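Local coordinates for protein catechol 1,2-dioxygenase (Burkholderia ambifaria, PDB 5VXT) that probably uses a non-haem iron(III) centre to cleave the aromatic ring of catechol between its two hydroxyl-bearing carbons, giving cis,cis-muconate, at residues G146-H151 with Q296-N301; K160-A165 with V243-H248. All blocks are in the same frame, centred on the assembly; numbering follows the deposited sequence. Where two conformers were deposited one is given.

Interaction 1: G146-H151 with Q296-N301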
loop_
_atom_site.group_PDB
_atom_site.type_symbol
_atom_site.label_atom_id
_atom_site.label_comp_id
_atom_site.label_asym_id
_atom_site.label_seq_id
_atom_site.Cartn_x
_atom_site.Cartn_y
_atom_site.Cartn_z
ATOM N N GLY B 146 26.009 -27.884 4.926
ATOM C CA GLY B 146 27.268 -28.384 4.417
ATOM C C GLY B 146 27.860 -27.443 3.396
ATOM O O GLY B 146 27.211 -26.511 2.901
ATOM N N PRO B 147 29.130 -27.675 3.064
ATOM C CA PRO B 147 29.814 -26.778 2.121
ATOM C C PRO B 147 29.330 -26.981 0.693
ATOM O O PRO B 147 29.038 -28.101 0.266
ATOM C CB PRO B 147 31.291 -27.161 2.274
ATOM C CG PRO B 147 31.257 -28.584 2.739
ATOM C CD PRO B 147 30.025 -28.717 3.598
ATOM N N LEU B 148 29.266 -25.875 -0.050
ATOM C CA LEU B 148 28.788 -25.859 -1.426
ATOM C C LEU B 148 29.735 -25.024 -2.275
ATOM O O LEU B 148 30.055 -23.886 -1.910
ATOM C CB LEU B 148 27.365 -25.281 -1.509
ATOM C CG LEU B 148 26.807 -25.016 -2.908
ATOM C CD1 LEU B 148 26.442 -26.303 -3.616
ATOM C CD2 LEU B 148 25.598 -24.095 -2.824
ATOM N N VAL B 149 30.178 -25.577 -3.404
ATOM C CA VAL B 149 31.007 -24.846 -4.363
ATOM C C VAL B 149 30.182 -24.588 -5.617
ATOM O O VAL B 149 29.665 -25.527 -6.235
ATOM C CB VAL B 149 32.297 -25.605 -4.709
ATOM C CG1 VAL B 149 33.004 -24.899 -5.846
ATOM C CG2 VAL B 149 33.193 -25.678 -3.499
ATOM N N ILE B 150 30.050 -23.313 -5.987
ATOM C CA ILE B 150 29.402 -22.907 -7.227
ATOM C C ILE B 150 30.470 -22.326 -8.136
ATOM O O ILE B 150 31.203 -21.414 -7.734
ATOM C CB ILE B 150 28.290 -21.875 -6.981
ATOM C CG1 ILE B 150 27.362 -22.342 -5.860
ATOM C CG2 ILE B 150 27.520 -21.635 -8.267
ATOM C CD1 ILE B 150 26.365 -21.269 -5.421
ATOM N N HIS B 151 30.567 -22.853 -9.353
ATOM C CA HIS B 151 31.623 -22.432 -10.259
ATOM C C HIS B 151 31.114 -22.484 -11.688
ATOM O O HIS B 151 30.250 -23.294 -12.028
ATOM C CB HIS B 151 32.867 -23.320 -10.122
ATOM C CG HIS B 151 32.621 -24.755 -10.470
ATOM N ND1 HIS B 151 32.950 -25.293 -11.696
ATOM C CD2 HIS B 151 32.079 -25.766 -9.751
ATOM C CE1 HIS B 151 32.623 -26.573 -11.716
ATOM N NE2 HIS B 151 32.095 -26.885 -10.546
ATOM N N GLN B 296 29.227 -30.491 -1.845
ATOM C CA GLN B 296 28.361 -30.458 -3.012
ATOM C C GLN B 296 28.845 -29.383 -3.974
ATOM O O GLN B 296 29.326 -28.327 -3.554
ATOM C CB GLN B 296 26.905 -30.213 -2.605
ATOM C CG GLN B 296 26.255 -31.472 -2.047
ATOM C CD GLN B 296 24.906 -31.227 -1.413
ATOM O OE1 GLN B 296 24.778 -30.442 -0.473
ATOM N NE2 GLN B 296 23.886 -31.910 -1.917
ATOM N N ASP B 297 28.715 -29.663 -5.265
ATOM C CA ASP B 297 29.331 -28.868 -6.316
ATOM C C ASP B 297 28.294 -28.594 -7.393
ATOM O O ASP B 297 27.600 -29.513 -7.835
ATOM C CB ASP B 297 30.544 -29.612 -6.888
ATOM C CG ASP B 297 31.296 -28.806 -7.916
ATOM O OD1 ASP B 297 31.102 -29.045 -9.128
ATOM O OD2 ASP B 297 32.085 -27.931 -7.508
ATOM N N ILE B 298 28.157 -27.332 -7.789
ATOM C CA ILE B 298 27.243 -26.963 -8.861
ATOM C C ILE B 298 28.023 -26.221 -9.928
ATOM O O ILE B 298 28.580 -25.149 -9.659
ATOM C CB ILE B 298 26.074 -26.098 -8.364
ATOM C CG1 ILE B 298 25.281 -26.826 -7.283
ATOM C CG2 ILE B 298 25.187 -25.741 -9.533
ATOM C CD1 ILE B 298 24.035 -26.088 -6.851
ATOM N N GLU B 299 28.038 -26.769 -11.140
ATOM C CA GLU B 299 28.602 -26.068 -12.286
ATOM C C GLU B 299 27.484 -25.289 -12.966
ATOM O O GLU B 299 26.460 -25.861 -13.355
ATOM C CB GLU B 299 29.281 -27.030 -13.266
ATOM C CG GLU B 299 29.766 -26.331 -14.536
ATOM C CD GLU B 299 30.679 -27.188 -15.398
ATOM O OE1 GLU B 299 31.223 -28.191 -14.891
ATOM O OE2 GLU B 299 30.852 -26.848 -16.588
ATOM N N PHE B 300 27.659 -23.980 -13.081
ATOM C CA PHE B 300 26.639 -23.153 -13.704
ATOM C C PHE B 300 27.312 -22.015 -14.444
ATOM O O PHE B 300 28.017 -21.202 -13.836
ATOM C CB PHE B 300 25.657 -22.615 -12.672
ATOM C CG PHE B 300 24.420 -22.042 -13.277
ATOM C CD1 PHE B 300 23.394 -22.868 -13.704
ATOM C CD2 PHE B 300 24.289 -20.676 -13.441
ATOM C CE1 PHE B 300 22.245 -22.339 -14.260
ATOM C CE2 PHE B 300 23.148 -20.149 -14.006
ATOM C CZ PHE B 300 22.131 -20.983 -14.418
ATOM N N ASN B 301 27.088 -21.959 -15.745
ATOM C CA ASN B 301 27.656 -20.924 -16.588
ATOM C C ASN B 301 26.618 -19.841 -16.830
ATOM O O ASN B 301 25.412 -20.099 -16.823
ATOM C CB ASN B 301 28.121 -21.507 -17.914
ATOM C CG ASN B 301 29.170 -22.580 -17.722
ATOM O OD1 ASN B 301 30.055 -22.453 -16.872
ATOM N ND2 ASN B 301 29.063 -23.654 -18.492
HETATM O O HOH W 1 27.336 -29.850 1.411
#

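Interaction 2: K160-A165 with V243-H248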
loop_
_atom_site.group_PDB
_atom_site.type_symbol
_atom_site.label_atom_id
_atom_site.label_comp_id
_atom_site.label_asym_id
_atom_site.label_seq_id
_atom_site.Cartn_x
_atom_site.Cartn_y
_atom_site.Cartn_z
ATOM N N LYS B 160 32.560 -16.960 -26.114
ATOM C CA LYS B 160 33.869 -16.542 -25.626
ATOM C C LYS B 160 33.777 -15.995 -24.202
ATOM O O LYS B 160 32.789 -15.337 -23.841
ATOM C CB LYS B 160 34.469 -15.482 -26.550
ATOM N N PRO B 161 34.796 -16.255 -23.379
ATOM C CA PRO B 161 34.759 -15.800 -21.984
ATOM C C PRO B 161 34.768 -14.283 -21.870
ATOM O O PRO B 161 35.400 -13.579 -22.663
ATOM C CB PRO B 161 36.034 -16.403 -21.382
ATOM C CG PRO B 161 36.950 -16.583 -22.563
ATOM C CD PRO B 161 36.043 -16.976 -23.692
ATOM N N VAL B 162 34.062 -13.783 -20.859
ATOM C CA VAL B 162 33.965 -12.352 -20.592
ATOM C C VAL B 162 34.939 -12.006 -19.477
ATOM O O VAL B 162 34.787 -12.465 -18.337
ATOM C CB VAL B 162 32.532 -11.943 -20.209
ATOM C CG1 VAL B 162 32.469 -10.452 -19.892
ATOM C CG2 VAL B 162 31.559 -12.292 -21.321
ATOM N N ALA B 163 35.935 -11.189 -19.798
ATOM C CA ALA B 163 36.881 -10.736 -18.795
ATOM C C ALA B 163 36.303 -9.560 -18.018
ATOM O O ALA B 163 35.612 -8.706 -18.577
ATOM C CB ALA B 163 38.203 -10.344 -19.453
ATOM N N GLY B 164 36.574 -9.531 -16.717
ATOM C CA GLY B 164 36.193 -8.392 -15.913
ATOM C C GLY B 164 34.713 -8.253 -15.663
ATOM O O GLY B 164 34.255 -7.157 -15.327
ATOM N N ALA B 165 33.943 -9.325 -15.831
ATOM C CA ALA B 165 32.537 -9.306 -15.447
ATOM C C ALA B 165 32.413 -9.442 -13.937
ATOM O O ALA B 165 33.188 -10.156 -13.295
ATOM C CB ALA B 165 31.766 -10.432 -16.138
ATOM N N VAL B 243 24.884 -10.439 -12.843
ATOM C CA VAL B 243 26.115 -10.423 -13.644
ATOM C C VAL B 243 26.179 -9.116 -14.422
ATOM O O VAL B 243 25.298 -8.828 -15.242
ATOM C CB VAL B 243 26.225 -11.620 -14.600
ATOM C CG1 VAL B 243 27.595 -11.611 -15.291
ATOM C CG2 VAL B 243 26.059 -12.928 -13.839
ATOM N N THR B 244 27.233 -8.341 -14.184
ATOM C CA THR B 244 27.391 -7.024 -14.782
ATOM C C THR B 244 28.720 -6.955 -15.513
ATOM O O THR B 244 29.735 -7.433 -15.000
ATOM C CB THR B 244 27.342 -5.937 -13.715
ATOM O OG1 THR B 244 26.139 -6.083 -12.958
ATOM C CG2 THR B 244 27.383 -4.547 -14.350
ATOM N N SER B 245 28.712 -6.356 -16.706
ATOM C CA SER B 245 29.921 -6.193 -17.509
ATOM C C SER B 245 29.626 -5.263 -18.676
ATOM O O SER B 245 28.545 -5.334 -19.269
ATOM C CB SER B 245 30.427 -7.539 -18.043
ATOM O OG SER B 245 29.519 -8.063 -18.994
ATOM N N ASP B 246 30.588 -4.407 -19.014
ATOM C CA ASP B 246 30.408 -3.497 -20.137
ATOM C C ASP B 246 30.205 -4.289 -21.421
ATOM O O ASP B 246 30.757 -5.376 -21.593
ATOM C CB ASP B 246 31.621 -2.579 -20.282
ATOM C CG ASP B 246 32.196 -2.159 -18.948
ATOM O OD1 ASP B 246 31.436 -1.645 -18.100
ATOM O OD2 ASP B 246 33.413 -2.354 -18.746
ATOM N N GLY B 247 29.422 -3.728 -22.335
ATOM C CA GLY B 247 29.124 -4.413 -23.568
ATOM C C GLY B 247 28.048 -5.470 -23.468
ATOM O O GLY B 247 27.668 -6.034 -24.502
ATOM N N HIS B 248 27.546 -5.761 -22.262
ATOM C CA HIS B 248 26.462 -6.714 -22.063
ATOM C C HIS B 248 25.375 -6.099 -21.192
ATOM O O HIS B 248 25.623 -5.191 -20.394
ATOM C CB HIS B 248 26.945 -8.012 -21.407
ATOM C CG HIS B 248 28.107 -8.635 -22.110
ATOM N ND1 HIS B 248 29.415 -8.381 -21.754
ATOM C CD2 HIS B 248 28.158 -9.484 -23.162
ATOM C CE1 HIS B 248 30.223 -9.055 -22.555
ATOM N NE2 HIS B 248 29.486 -9.730 -23.419
HETATM O O HOH W 2 33.164 -5.018 -17.336
#

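Interaction 1: G146-H151 with Q296-N301
From Pro147 to His151 and from Gln296 to Glu299 the chain forms two neighbouring parallel strands, whose short axes lie 4.8 Å apart at 16°, joined by a ladder of five backbone hydrogen bonds. The ladder starts with Gln296 N on Pro147 O, passes through Val149, which gives its N to Gln296 O and takes Ile298 N on its O, and ends with His151, which does the same with Ile298 O and Phe300 N. A water at the first rung donates to both Pro147 O and Gln296 OE1, linking the Gln296 amide to the backbone of the neighbouring strand.

Leu148, Ile150, Gln296 and Ile298 share one face of the sheet. There the Leu148 methyl CD1 lies 3.9 Å from Ile298 CG1 and also reaches Gln296 CB. The other face carries a polar pair. His151 NE2 donates to Asp297 OD1 over 2.8 Å, meeting the oxygen on its syn side, and OD1 lies almost in the ring plane while the ring and carboxylate planes are 33° apart. With CG between the backbone N and the carbonyl carbon (chi1 62°), the imidazole is brought over the neighbouring strand to Asp297. Glu299 CA lies over one face of the same ring, 4.1 Å from its centroid, in a CH-pi contact. Val149 CG1 packs 3.6 Å from Asp297 OD2, and Lys282 adds a long, weak ion pair to Asp297 OD1.

The two strands are inner members of a mixed five-stranded sheet: strand 203-209 runs antiparallel beside 147-155, and strand 280-282 antiparallel beside 295-303. Ile150 and Ile298 meet Phe255 of strand 251-256 in the other five-stranded sheet, consistent with the beta-sandwich core of intradiol dioxygenases, whereas Val149 and His151 touch Glu205 of strand 203-209.

Interaction 2: K160-A165 with V243-H248
Val162 meets His248 with both of its methyl groups: CG2 lies 3.7 Å and CG1 3.8 Å from CE1 of the imidazole, the two side chains passing each other in opposite directions. CG1 also approaches Ser245 OG. Next to this, Ala165 CB rests 3.7 Å from Ser245 CB, with Val243 CG1 more loosely beside it, and Ala165 CA makes a bent C-H...O contact of 3.4 Å to Thr244 O. No direct hydrogen bond joins residues 160-165 to 243-248; the contact is van der Waals packing supplemented by a water that accepts from Asp246 N and donates to Gly164 O.

The ring is also held from within 243-248. Ser245 OG and His248 ND1 are 2.8 Å apart and hydrogen-bonded, an arrangement open to Ser245 because its hydroxyl lies between the backbone N and the carbonyl carbon (chi1 68°). These residues are the first and last of a type II beta turn, closed by His248 N donating to Ser245 O, and Gly247, at the third position, has the positive phi that a type II turn calls for. On the facing side, Thr198 OG1 is hydrogen-bonded to Val162 O and to Ala165 N, holding the bend of the 160-165 loop.

The loop passes from strand 147-155 of one sheet into strand 166-170 of the other, and Val162 and Ala165 both lean on Val154 of the former. It packs on the turn side of the antiparallel hairpin of strands 238-244 and 251-256, where Leu304 lies against Val243, Ser245 and His248.

How the interactions relate
Both contacts belong to the dioxygenase domain, but they join different parts of its two five-stranded mixed sheets. Interaction 1 pairs inner strands 147-155 and 295-303 of one sheet; interaction 2 packs the loop following strand 147-155 against the turn following strand 238-244 of the other. Their centres are 21 Å apart and their nearest atoms about 8 Å, without touching. In sequence, interaction 2 is nested within the span closed by interaction 1. Strand 147-155 connects them, since its Val154 touches Val162 and Ala165 of interaction 2. Strand 238-244 also carries His238 and His240, which bind the iron with Tyr178.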